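Local coordinates for YjbQ family protein (Sulfolobus tokodaii, PDB 1VE0), which is of unknown biochemical function but binds zinc and belongs to the YjbQ (UPF0047) family, at residues 30-35 with 99-104; 43-48 with 123-128; 51-56 with 111-116; 81-86 with 118-123. One frame throughout, in Å; residues are numbered along the deposited sequence.

Contact 1 of 4, residues 30-35 with 99-104; sequences KGINNG and VPIIEG
G35 and I101 are a hydrogen-bonded antiparallel pair, joining the start of strand 35-41 to strand 96-102 near its end. I101 N donates a hydrogen bond to G35 O at 2.9 Å, and G35 N returns a bond to I101 O at 3.0 Å. I101 O also takes the amide of N34, with ND2 at 3.2 Å. This second donor lies in the carbonyl plane, whereas G35 N is tilted from it. K130 of the second subunit bonds the same oxygen, so three donors grip it. The N34 amide reaches this oxygen because CG stands anti to the backbone N (chi1 178°). The side chains of N34 and I102 run side by side, with ND2 3.5 Å from I102 CD1. Past the strand end, G104 N binds N33 O at 2.8 Å, in the carbonyl plane and on a lone pair. E103 and G104 both have positive phi, and this turn brings G104 N round to N33. I32 and I101 cross at about a right angle, and I32 CG2 touches I101 CD1 at 3.7 Å. A side chain on G35 would be crowded by that same I32 methyl. Further out, I32 packs on I4 of strand 2-11, and both isoleucines touch S131 of strand 124-133. N33 and N34 form a classic beta bulge opposite E134, the last residue of the chain. The second subunit also packs I3 on N34 and L128 on P100. Water 1 accepts from G31 N at 3.3 Å and donates to I32 O at 2.7 Å.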
loop_
_atom_site.group_PDB
_atom_site.type_symbol
_atom_site.label_atom_id
_atom_site.label_comp_id
_atom_site.label_asym_id
_atom_site.label_seq_id
_atom_site.Cartn_x
_atom_site.Cartn_y
_atom_site.Cartn_z
ATOM N N LYS A 30 15.803 13.860 -9.258
ATOM C CA LYS A 30 16.374 14.719 -10.288
ATOM C C LYS A 30 16.657 13.933 -11.553
ATOM O O LYS A 30 17.307 12.897 -11.531
ATOM C CB LYS A 30 17.639 15.416 -9.776
ATOM C CG LYS A 30 17.338 16.461 -8.692
ATOM C CD LYS A 30 18.520 17.381 -8.449
ATOM C CE LYS A 30 18.378 18.151 -7.144
ATOM N NZ LYS A 30 17.127 18.943 -7.069
ATOM N N GLY A 31 16.136 14.433 -12.660
ATOM C CA GLY A 31 16.311 13.754 -13.929
ATOM C C GLY A 31 14.935 13.539 -14.528
ATOM O O GLY A 31 14.782 13.471 -15.745
ATOM N N ILE A 32 13.931 13.426 -13.661
ATOM C CA ILE A 32 12.552 13.241 -14.099
ATOM C C ILE A 32 11.783 14.553 -13.901
ATOM O O ILE A 32 11.836 15.161 -12.833
ATOM C CB ILE A 32 11.852 12.125 -13.284
ATOM C CG1 ILE A 32 12.528 10.772 -13.554
ATOM C CG2 ILE A 32 10.365 12.092 -13.616
ATOM C CD1 ILE A 32 12.396 10.271 -14.986
ATOM N N ASN A 33 11.075 14.979 -14.942
ATOM C CA ASN A 33 10.298 16.210 -14.910
ATOM C C ASN A 33 8.819 15.993 -14.585
ATOM O O ASN A 33 8.220 16.757 -13.828
ATOM C CB ASN A 33 10.435 16.935 -16.262
ATOM C CG ASN A 33 9.364 17.992 -16.471
ATOM O OD1 ASN A 33 8.247 17.689 -16.908
ATOM N ND2 ASN A 33 9.694 19.239 -16.144
ATOM N N ASN A 34 8.233 14.952 -15.164
ATOM C CA ASN A 34 6.824 14.640 -14.948
ATOM C C ASN A 34 6.721 13.125 -14.891
ATOM O O ASN A 34 7.164 12.434 -15.810
ATOM C CB ASN A 34 5.989 15.179 -16.116
ATOM C CG ASN A 34 4.501 14.844 -15.999
ATOM O OD1 ASN A 34 3.782 14.852 -17.000
ATOM N ND2 ASN A 34 4.032 14.573 -14.787
ATOM N N GLY A 35 6.144 12.601 -13.816
ATOM C CA GLY A 35 6.034 11.156 -13.724
ATOM C C GLY A 35 5.720 10.636 -12.345
ATOM O O GLY A 35 4.992 11.274 -11.587
ATOM N N VAL A 99 4.820 8.745 -5.189
ATOM C CA VAL A 99 4.677 10.186 -5.065
ATOM C C VAL A 99 4.749 10.710 -6.489
ATOM O O VAL A 99 5.654 10.367 -7.243
ATOM C CB VAL A 99 5.803 10.822 -4.207
ATOM C CG1 VAL A 99 5.555 12.318 -4.052
ATOM C CG2 VAL A 99 5.838 10.177 -2.836
ATOM N N PRO A 100 3.750 11.498 -6.900
ATOM C CA PRO A 100 3.823 12.000 -8.273
ATOM C C PRO A 100 4.883 13.088 -8.366
ATOM O O PRO A 100 5.202 13.736 -7.373
ATOM C CB PRO A 100 2.417 12.534 -8.532
ATOM C CG PRO A 100 1.961 12.973 -7.141
ATOM C CD PRO A 100 2.488 11.874 -6.238
ATOM N N ILE A 101 5.426 13.259 -9.565
ATOM C CA ILE A 101 6.431 14.267 -9.834
ATOM C C ILE A 101 5.828 15.186 -10.893
ATOM O O ILE A 101 5.274 14.708 -11.880
ATOM C CB ILE A 101 7.721 13.643 -10.422
ATOM C CG1 ILE A 101 8.302 12.617 -9.449
ATOM C CG2 ILE A 101 8.741 14.747 -10.705
ATOM C CD1 ILE A 101 9.495 11.853 -10.007
ATOM N N ILE A 102 5.923 16.493 -10.685
ATOM C CA ILE A 102 5.392 17.438 -11.655
ATOM C C ILE A 102 6.304 18.666 -11.639
ATOM O O ILE A 102 6.721 19.128 -10.580
ATOM C CB ILE A 102 3.915 17.810 -11.311
ATOM C CG1 ILE A 102 3.284 18.605 -12.458
ATOM C CG2 ILE A 102 3.848 18.611 -10.030
ATOM C CD1 ILE A 102 3.142 17.814 -13.754
ATOM N N GLU A 103 6.660 19.159 -12.818
ATOM C CA GLU A 103 7.533 20.331 -12.909
ATOM C C GLU A 103 8.876 20.037 -12.251
ATOM O O GLU A 103 9.514 20.941 -11.717
ATOM C CB GLU A 103 6.879 21.526 -12.202
ATOM C CG GLU A 103 5.588 21.980 -12.837
ATOM C CD GLU A 103 5.818 22.497 -14.236
ATOM O OE1 GLU A 103 6.528 23.521 -14.375
ATOM O OE2 GLU A 103 5.304 21.877 -15.195
ATOM N N GLY A 104 9.289 18.770 -12.273
ATOM C CA GLY A 104 10.549 18.383 -11.664
ATOM C C GLY A 104 10.558 18.317 -10.142
ATOM O O GLY A 104 11.614 18.078 -9.545
HETATM O O HOH W 1 13.826 16.555 -11.643
HETATM O O HOH W 2 6.084 18.641 -15.676
#

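Contact 2 of 4, residues 43-48 with 123-128; sequences HTTCAI and RTRTVL. With SO4 (sulfate ion), chain B.
H43 and T126 are joined by a nearly straight hydrogen bond, T126 N to H43 NE2, 2.9 Å long. The amide N lies in the imidazole plane. A second bond runs from R125 NH1 to T45 OG1 at 2.7 Å, close to the guanidinium plane. The hydroxyl is also a donor, to sulfate O2.

R125 bends at chi2 (-58°), which lays its CD over a face of the H43 ring, 3.9 Å from the centroid, as a CH-pi contact. C46 SG sits over one face of the R125 guanidinium, and R123 NE lies over the opposite one. A salt bridge from R125 NE to E118 also holds the group.

H43 ND1 donates to sulfate O1 at 3.1 Å. R125 NH2 donates to sulfate O2 at 2.9 Å. R123 NH1 bonds sulfate O3 at the same length. The backbone N-H groups of T44 and T45 add to the grip. A leucine in place of H43 would probably leave the T126 N-H without its acceptor and the sulfate one donor short, and would take away the flat face under R125 CD.

The sulfate probably came from the crystallisation liquor. Its surroundings are nevertheless those of an anion pocket, and T45 lies about 4 Å, side chain to side chain, from the zinc ligands N83 and H87.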
loop_
_atom_site.group_PDB
_atom_site.type_symbol
_atom_site.label_atom_id
_atom_site.label_comp_id
_atom_site.label_asym_id
_atom_site.label_seq_id
_atom_site.Cartn_x
_atom_site.Cartn_y
_atom_site.Cartn_z
ATOM N N HIS A 43 13.911 -3.634 2.445
ATOM C CA HIS A 43 13.948 -4.187 3.799
ATOM C C HIS A 43 12.603 -4.825 4.131
ATOM O O HIS A 43 11.596 -4.506 3.501
ATOM C CB HIS A 43 14.226 -3.072 4.802
ATOM C CG HIS A 43 15.555 -2.419 4.621
ATOM N ND1 HIS A 43 16.742 -3.111 4.734
ATOM C CD2 HIS A 43 15.891 -1.131 4.366
ATOM C CE1 HIS A 43 17.754 -2.277 4.557
ATOM N NE2 HIS A 43 17.264 -1.069 4.331
ATOM N N THR A 44 12.580 -5.702 5.132
ATOM C CA THR A 44 11.339 -6.354 5.518
ATOM C C THR A 44 10.874 -5.924 6.898
ATOM O O THR A 44 9.812 -6.339 7.343
ATOM C CB THR A 44 11.478 -7.897 5.537
ATOM O OG1 THR A 44 12.459 -8.269 6.511
ATOM C CG2 THR A 44 11.899 -8.427 4.179
ATOM N N THR A 45 11.663 -5.110 7.593
ATOM C CA THR A 45 11.260 -4.699 8.937
ATOM C C THR A 45 11.114 -3.211 9.160
ATOM O O THR A 45 11.105 -2.742 10.297
ATOM C CB THR A 45 12.207 -5.260 10.011
ATOM O OG1 THR A 45 13.557 -4.965 9.647
ATOM C CG2 THR A 45 12.010 -6.769 10.159
ATOM N N CYS A 46 11.032 -2.461 8.076
ATOM C CA CYS A 46 10.781 -1.026 8.185
ATOM C C CYS A 46 9.815 -0.753 7.027
ATOM O O CYS A 46 9.722 -1.567 6.104
ATOM C CB CYS A 46 12.089 -0.202 8.107
ATOM S SG CYS A 46 13.036 -0.257 6.583
ATOM N N ALA A 47 9.060 0.339 7.094
ATOM C CA ALA A 47 8.102 0.650 6.044
ATOM C C ALA A 47 8.115 2.121 5.651
ATOM O O ALA A 47 8.761 2.945 6.309
ATOM C CB ALA A 47 6.708 0.248 6.492
ATOM N N ILE A 48 7.400 2.436 4.570
ATOM C CA ILE A 48 7.311 3.802 4.049
ATOM C C ILE A 48 5.849 4.237 4.055
ATOM O O ILE A 48 4.969 3.470 3.668
ATOM C CB ILE A 48 7.825 3.898 2.563
ATOM C CG1 ILE A 48 9.323 3.561 2.474
ATOM C CG2 ILE A 48 7.564 5.295 1.998
ATOM C CD1 ILE A 48 10.254 4.543 3.195
ATOM N N ARG A 123 19.511 0.890 12.917
ATOM C CA ARG A 123 20.130 0.332 11.724
ATOM C C ARG A 123 20.335 1.369 10.631
ATOM O O ARG A 123 19.722 2.440 10.650
ATOM C CB ARG A 123 19.248 -0.778 11.141
ATOM C CG ARG A 123 19.489 -2.159 11.704
ATOM C CD ARG A 123 19.221 -3.192 10.632
ATOM N NE ARG A 123 17.980 -3.928 10.853
ATOM C CZ ARG A 123 17.486 -4.810 9.994
ATOM N NH1 ARG A 123 16.357 -5.451 10.268
ATOM N NH2 ARG A 123 18.112 -5.034 8.854
ATOM N N THR A 124 21.202 1.049 9.677
ATOM C CA THR A 124 21.407 1.929 8.540
ATOM C C THR A 124 20.438 1.343 7.526
ATOM O O THR A 124 20.574 0.189 7.120
ATOM C CB THR A 124 22.839 1.875 7.981
ATOM O OG1 THR A 124 23.730 2.520 8.898
ATOM C CG2 THR A 124 22.909 2.601 6.637
ATOM N N ARG A 125 19.430 2.125 7.162
ATOM C CA ARG A 125 18.438 1.673 6.210
ATOM C C ARG A 125 18.682 2.292 4.856
ATOM O O ARG A 125 19.060 3.462 4.746
ATOM C CB ARG A 125 17.030 2.035 6.689
ATOM C CG ARG A 125 16.649 1.387 8.008
ATOM C CD ARG A 125 16.733 -0.140 7.906
ATOM N NE ARG A 125 15.978 -0.789 8.974
ATOM C CZ ARG A 125 15.567 -2.053 8.925
ATOM N NH1 ARG A 125 14.879 -2.572 9.932
ATOM N NH2 ARG A 125 15.848 -2.799 7.861
ATOM N N THR A 126 18.456 1.507 3.816
ATOM C CA THR A 126 18.647 2.009 2.469
ATOM C C THR A 126 17.298 2.258 1.810
ATOM O O THR A 126 16.396 1.424 1.896
ATOM C CB THR A 126 19.421 1.001 1.621
ATOM O OG1 THR A 126 20.713 0.793 2.203
ATOM C CG2 THR A 126 19.582 1.517 0.191
ATOM N N VAL A 127 17.163 3.409 1.164
ATOM C CA VAL A 127 15.932 3.737 0.458
ATOM C C VAL A 127 16.205 3.836 -1.035
ATOM O O VAL A 127 17.131 4.525 -1.462
ATOM C CB VAL A 127 15.338 5.090 0.926
ATOM C CG1 VAL A 127 14.081 5.422 0.103
ATOM C CG2 VAL A 127 14.989 5.024 2.402
ATOM N N LEU A 128 15.429 3.119 -1.833
ATOM C CA LEU A 128 15.577 3.210 -3.282
ATOM C C LEU A 128 14.453 4.085 -3.850
ATOM O O LEU A 128 13.270 3.878 -3.533
ATOM C CB LEU A 128 15.497 1.818 -3.925
ATOM C CG LEU A 128 15.199 1.775 -5.428
ATOM C CD1 LEU A 128 16.372 2.344 -6.239
ATOM C CD2 LEU A 128 14.915 0.333 -5.833
HETATM S S SO4 B . 15.624 -6.437 6.688
HETATM O O1 SO4 B . 16.818 -5.890 6.006
HETATM O O2 SO4 B . 14.714 -5.345 7.043
HETATM O O3 SO4 B . 16.059 -7.126 7.914
HETATM O O4 SO4 B . 14.922 -7.375 5.788
#

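Contact 3 of 4, residues 51-56 with 111-116; sequences NEAESG and WQRIIL
N51 O accepts from R113 N at 2.8 Å, with the donor tilted from the carbonyl plane. The return bond, N51 N to R113 O, measures 3.0 Å and lies in the carbonyl plane. Together they make N51 and R113 a hydrogen-bonded antiparallel pair.

After N51 the chain leaves the sheet. E52 CA approaches W111 O at 3.1 Å, a CA-H...O contact. The E52 chain is extended, with CG anti to the backbone N (chi1 -173°). It therefore runs alongside W111. E52 OE1 ends 3.9 Å from W111 CE3, and the carboxylate and ring planes are 25° apart. E52 is a known zinc-binding residue; here a zinc ion lies about 4 Å from its side chain, unbound by it. A53 CB rests on R113 CG at 3.9 Å and more loosely on I115 CD1 at 4.3 Å. R113 curls away, and its NE makes a salt bridge with D20.

E54 is the N-cap of helix 55-68, and its OE1 accepts from G56 N at 2.8 Å. Its OE2 bonds H77 of the second subunit, and N51 OD1 bonds H87 there. Their counterparts in this chain bind zinc. The contact thus sits at a subunit interface.

Strand 113-118 lies between strands 17-20 and 46-51. Helix 55-68 packs M58 on A53 and I115 and F61 on N51, while T22 and V25 of helix 22-28 touch R113 and I114.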
loop_
_atom_site.group_PDB
_atom_site.type_symbol
_atom_site.label_atom_id
_atom_site.label_comp_id
_atom_site.label_asym_id
_atom_site.label_seq_id
_atom_site.Cartn_x
_atom_site.Cartn_y
_atom_site.Cartn_z
ATOM N N ASN A 51 2.718 10.905 5.026
ATOM C CA ASN A 51 1.800 11.556 5.943
ATOM C C ASN A 51 2.388 12.810 6.586
ATOM O O ASN A 51 3.405 13.317 6.136
ATOM C CB ASN A 51 1.334 10.556 7.004
ATOM C CG ASN A 51 -0.121 10.762 7.381
ATOM O OD1 ASN A 51 -0.436 11.582 8.240
ATOM N ND2 ASN A 51 -1.020 10.037 6.714
ATOM N N GLU A 52 1.758 13.313 7.642
ATOM C CA GLU A 52 2.262 14.539 8.258
ATOM C C GLU A 52 3.361 14.254 9.273
ATOM O O GLU A 52 3.219 13.388 10.136
ATOM C CB GLU A 52 1.114 15.323 8.909
ATOM C CG GLU A 52 1.537 16.695 9.431
ATOM C CD GLU A 52 0.400 17.477 10.075
ATOM O OE1 GLU A 52 0.675 18.540 10.670
ATOM O OE2 GLU A 52 -0.766 17.039 9.985
ATOM N N ALA A 53 4.464 14.980 9.159
ATOM C CA ALA A 53 5.579 14.774 10.065
ATOM C C ALA A 53 5.513 15.697 11.280
ATOM O O ALA A 53 6.533 16.230 11.713
ATOM C CB ALA A 53 6.890 14.979 9.326
ATOM N N GLU A 54 4.320 15.904 11.826
ATOM C CA GLU A 54 4.215 16.746 13.008
ATOM C C GLU A 54 4.873 15.978 14.160
ATOM O O GLU A 54 4.801 14.747 14.225
ATOM C CB GLU A 54 2.753 17.058 13.332
ATOM C CG GLU A 54 2.592 17.989 14.532
ATOM C CD GLU A 54 2.388 17.237 15.833
ATOM O OE1 GLU A 54 2.875 17.717 16.883
ATOM O OE2 GLU A 54 1.725 16.175 15.807
ATOM N N SER A 55 5.523 16.705 15.062
ATOM C CA SER A 55 6.215 16.086 16.188
ATOM C C SER A 55 5.459 14.991 16.944
ATOM O O SER A 55 5.980 13.887 17.125
ATOM C CB SER A 55 6.653 17.157 17.186
ATOM O OG SER A 55 7.239 16.538 18.311
ATOM N N GLY A 56 4.244 15.293 17.395
ATOM C CA GLY A 56 3.473 14.313 18.139
ATOM C C GLY A 56 3.105 13.099 17.306
ATOM O O GLY A 56 3.231 11.952 17.747
ATOM N N TRP A 111 0.224 19.009 3.930
ATOM C CA TRP A 111 0.807 18.321 5.072
ATOM C C TRP A 111 1.543 17.011 4.776
ATOM O O TRP A 111 1.902 16.305 5.709
ATOM C CB TRP A 111 -0.288 18.046 6.111
ATOM C CG TRP A 111 -1.143 19.244 6.408
ATOM C CD1 TRP A 111 -2.456 19.414 6.079
ATOM C CD2 TRP A 111 -0.726 20.461 7.048
ATOM N NE1 TRP A 111 -2.887 20.667 6.470
ATOM C CE2 TRP A 111 -1.846 21.329 7.066
ATOM C CE3 TRP A 111 0.483 20.904 7.604
ATOM C CZ2 TRP A 111 -1.791 22.616 7.618
ATOM C CZ3 TRP A 111 0.535 22.192 8.154
ATOM C CH2 TRP A 111 -0.596 23.028 8.155
ATOM N N GLN A 112 1.784 16.697 3.504
ATOM C CA GLN A 112 2.460 15.444 3.162
ATOM C C GLN A 112 3.975 15.453 3.172
ATOM O O GLN A 112 4.626 16.314 2.570
ATOM C CB GLN A 112 2.028 14.924 1.786
ATOM C CG GLN A 112 0.627 14.396 1.692
ATOM C CD GLN A 112 0.367 13.787 0.339
ATOM O OE1 GLN A 112 0.714 14.374 -0.695
ATOM N NE2 GLN A 112 -0.243 12.603 0.323
ATOM N N ARG A 113 4.529 14.451 3.836
ATOM C CA ARG A 113 5.966 14.265 3.907
ATOM C C ARG A 113 6.181 12.762 3.689
ATOM O O ARG A 113 5.290 11.957 3.934
ATOM C CB ARG A 113 6.501 14.679 5.282
ATOM C CG ARG A 113 6.219 16.157 5.646
ATOM C CD ARG A 113 6.951 17.122 4.735
ATOM N NE ARG A 113 8.390 17.124 4.982
ATOM C CZ ARG A 113 9.259 17.925 4.365
ATOM N NH1 ARG A 113 10.550 17.851 4.657
ATOM N NH2 ARG A 113 8.841 18.801 3.453
ATOM N N ILE A 114 7.349 12.398 3.199
ATOM C CA ILE A 114 7.673 11.001 2.962
ATOM C C ILE A 114 8.354 10.571 4.251
ATOM O O ILE A 114 9.351 11.153 4.654
ATOM C CB ILE A 114 8.608 10.874 1.760
ATOM C CG1 ILE A 114 7.913 11.487 0.532
ATOM C CG2 ILE A 114 8.951 9.386 1.514
ATOM C CD1 ILE A 114 8.772 11.542 -0.712
ATOM N N ILE A 115 7.800 9.560 4.904
ATOM C CA ILE A 115 8.340 9.113 6.181
ATOM C C ILE A 115 8.781 7.657 6.235
ATOM O O ILE A 115 8.064 6.769 5.769
ATOM C CB ILE A 115 7.275 9.333 7.284
ATOM C CG1 ILE A 115 6.940 10.827 7.381
ATOM C CG2 ILE A 115 7.765 8.775 8.613
ATOM C CD1 ILE A 115 5.628 11.119 8.069
ATOM N N LEU A 116 9.963 7.408 6.803
ATOM C CA LEU A 116 10.421 6.025 6.972
ATOM C C LEU A 116 10.077 5.618 8.408
ATOM O O LEU A 116 10.408 6.332 9.344
ATOM C CB LEU A 116 11.935 5.899 6.751
ATOM C CG LEU A 116 12.589 4.595 7.253
ATOM C CD1 LEU A 116 12.056 3.400 6.486
ATOM C CD2 LEU A 116 14.089 4.687 7.081
#

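Contact 4 of 4, residues 81-86 with 118-123; sequences DNNGHA and EFDGPR. With ZN (zinc ion), chain C; SO4 (sulfate ion), chain B.
The N83 amide and the D120 carboxylate meet with their planes 67° apart. N83 ND2 donates to D120 OD1 at 2.8 Å; the bond lies close to the amide plane but comes from above the carboxylate plane. R123 NH1 reaches the same oxygen from the opposite face, a salt bridge of 3.2 Å. The H85 ring has the methyl of A86 over one face, toward the rim. Near its edge, H85 NE2 donates to F119 O at 2.9 Å, a bent bond tilted 28° from the ring plane.

A86 CB also touches F119 CB at 3.6 Å, which seats the first turn of helix 84-93 on the loop after strand 113-118. The loop is pinned in turn by D120 N, which donates to E118 OE1 at 2.8 Å.

N83 CG stands between the backbone N and the carbonyl carbon (chi1 60°), which turns the amide toward both the metal and D120. N83 OD1 binds the zinc ion at 2.4 Å. Water 3 binds it at 2.1 Å, and H77 and H87 complete the set of protein ligands. With an alanine in place of D120, N83 ND2 and R123 NH1 would probably lose their shared acceptor, leaving the amide freer to turn at the metal.

D120 is thus a second-shell residue. By taking ND2 it probably keeps OD1 turned to the zinc ion, and its negative charge may make N83 OD1 a stronger ligand. Through R123 it also ties the metal site to the sulfate pocket.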
loop_
_atom_site.group_PDB
_atom_site.type_symbol
_atom_site.label_atom_id
_atom_site.label_comp_id
_atom_site.label_asym_id
_atom_site.label_seq_id
_atom_site.Cartn_x
_atom_site.Cartn_y
_atom_site.Cartn_z
ATOM N N ASP A 81 14.515 -15.123 15.388
ATOM C CA ASP A 81 14.919 -13.735 15.600
ATOM C C ASP A 81 13.729 -13.028 16.252
ATOM O O ASP A 81 12.584 -13.288 15.884
ATOM C CB ASP A 81 15.248 -13.117 14.239
ATOM C CG ASP A 81 15.752 -11.696 14.335
ATOM O OD1 ASP A 81 16.174 -11.151 13.291
ATOM O OD2 ASP A 81 15.723 -11.123 15.442
ATOM N N ASN A 82 13.990 -12.129 17.200
ATOM C CA ASN A 82 12.912 -11.444 17.919
ATOM C C ASN A 82 12.352 -10.168 17.286
ATOM O O ASN A 82 12.161 -9.163 17.971
ATOM C CB ASN A 82 13.370 -11.138 19.349
ATOM C CG ASN A 82 14.451 -10.077 19.396
ATOM O OD1 ASN A 82 15.416 -10.124 18.631
ATOM N ND2 ASN A 82 14.298 -9.111 20.301
ATOM N N ASN A 83 12.078 -10.201 15.987
ATOM C CA ASN A 83 11.530 -9.024 15.327
ATOM C C ASN A 83 10.295 -9.368 14.494
ATOM O O ASN A 83 10.015 -8.707 13.501
ATOM C CB ASN A 83 12.592 -8.368 14.443
ATOM C CG ASN A 83 13.100 -9.288 13.359
ATOM O OD1 ASN A 83 12.700 -10.449 13.279
ATOM N ND2 ASN A 83 13.992 -8.773 12.511
ATOM N N GLY A 84 9.570 -10.407 14.906
ATOM C CA GLY A 84 8.373 -10.807 14.193
ATOM C C GLY A 84 7.353 -9.685 14.081
ATOM O O GLY A 84 6.650 -9.556 13.069
ATOM N N HIS A 85 7.264 -8.868 15.120
ATOM C CA HIS A 85 6.323 -7.756 15.122
ATOM C C HIS A 85 6.682 -6.763 14.019
ATOM O O HIS A 85 5.795 -6.201 13.378
ATOM C CB HIS A 85 6.359 -7.019 16.464
ATOM C CG HIS A 85 7.579 -6.169 16.640
ATOM N ND1 HIS A 85 8.827 -6.703 16.883
ATOM C CD2 HIS A 85 7.762 -4.835 16.499
ATOM C CE1 HIS A 85 9.727 -5.737 16.879
ATOM N NE2 HIS A 85 9.108 -4.593 16.647
ATOM N N ALA A 86 7.977 -6.538 13.811
ATOM C CA ALA A 86 8.421 -5.588 12.792
ATOM C C ALA A 86 8.062 -6.086 11.398
ATOM O O ALA A 86 7.677 -5.300 10.524
ATOM C CB ALA A 86 9.923 -5.367 12.901
ATOM N N GLU A 118 10.599 2.815 11.295
ATOM C CA GLU A 118 11.518 1.759 11.716
ATOM C C GLU A 118 10.914 1.003 12.893
ATOM O O GLU A 118 10.426 1.612 13.842
ATOM C CB GLU A 118 12.847 2.418 12.117
ATOM C CG GLU A 118 13.874 1.533 12.810
ATOM C CD GLU A 118 14.426 0.452 11.916
ATOM O OE1 GLU A 118 13.734 -0.576 11.747
ATOM O OE2 GLU A 118 15.548 0.635 11.376
ATOM N N PHE A 119 10.944 -0.325 12.826
ATOM C CA PHE A 119 10.398 -1.154 13.890
ATOM C C PHE A 119 11.425 -2.151 14.410
ATOM O O PHE A 119 11.126 -2.917 15.314
ATOM C CB PHE A 119 9.164 -1.920 13.392
ATOM C CG PHE A 119 8.146 -1.045 12.713
ATOM C CD1 PHE A 119 7.994 -1.079 11.331
ATOM C CD2 PHE A 119 7.372 -0.158 13.450
ATOM C CE1 PHE A 119 7.085 -0.239 10.693
ATOM C CE2 PHE A 119 6.460 0.691 12.820
ATOM C CZ PHE A 119 6.321 0.647 11.443
ATOM N N ASP A 120 12.625 -2.140 13.833
ATOM C CA ASP A 120 13.682 -3.067 14.240
ATOM C C ASP A 120 15.058 -2.391 14.212
ATOM O O ASP A 120 16.040 -2.987 13.758
ATOM C CB ASP A 120 13.705 -4.290 13.311
ATOM C CG ASP A 120 14.572 -5.429 13.855
ATOM O OD1 ASP A 120 15.080 -6.241 13.053
ATOM O OD2 ASP A 120 14.730 -5.519 15.086
ATOM N N GLY A 121 15.122 -1.148 14.683
ATOM C CA GLY A 121 16.385 -0.422 14.699
ATOM C C GLY A 121 17.190 -0.693 15.967
ATOM O O GLY A 121 16.801 -1.530 16.769
ATOM N N PRO A 122 18.332 -0.022 16.168
ATOM C CA PRO A 122 18.923 0.980 15.274
ATOM C C PRO A 122 19.632 0.306 14.104
ATOM O O PRO A 122 20.273 -0.723 14.276
ATOM C CB PRO A 122 19.888 1.729 16.189
ATOM C CG PRO A 122 20.331 0.654 17.147
ATOM C CD PRO A 122 19.045 -0.068 17.460
ATOM N N ARG A 123 19.511 0.890 12.917
ATOM C CA ARG A 123 20.130 0.332 11.724
ATOM C C ARG A 123 20.335 1.369 10.631
ATOM O O ARG A 123 19.722 2.440 10.650
ATOM C CB ARG A 123 19.248 -0.778 11.141
ATOM C CG ARG A 123 19.489 -2.159 11.704
ATOM C CD ARG A 123 19.221 -3.192 10.632
ATOM N NE ARG A 123 17.980 -3.928 10.853
ATOM C CZ ARG A 123 17.486 -4.810 9.994
ATOM N NH1 ARG A 123 16.357 -5.451 10.268
ATOM N NH2 ARG A 123 18.112 -5.034 8.854
HETATM ZN ZN ZN C . 13.349 -11.542 11.234
HETATM S S SO4 B . 15.624 -6.437 6.688
HETATM O O1 SO4 B . 16.818 -5.890 6.006
HETATM O O2 SO4 B . 14.714 -5.345 7.043
HETATM O O3 SO4 B . 16.059 -7.126 7.914
HETATM O O4 SO4 B . 14.922 -7.375 5.788
HETATM O O HOH W 3 14.752 -12.226 9.793
#

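From the N terminus, residues 30-35 open the first loop, which contact 1 closes at 99-104. It ties the start of strand 35-41 to the end of strand 96-102. Contact 2 opens at 43-48 and closes last, at 123-128; it ties strand 124-133 to the start of strand 46-51 in the other sheet. Contacts 3 and 4 are nested inside its loop and cross each other. Contact 3 joins the end of strand 46-51 and the start of helix 55-68 to strand 113-118. Contact 4 seats helix 84-93 on the loop after strand 113-118. Contact 1 crosses all three. Contacts 2 and 4 share R123 and the sulfate. Contacts 1 and 4 lie on opposite sides of the chain's centre.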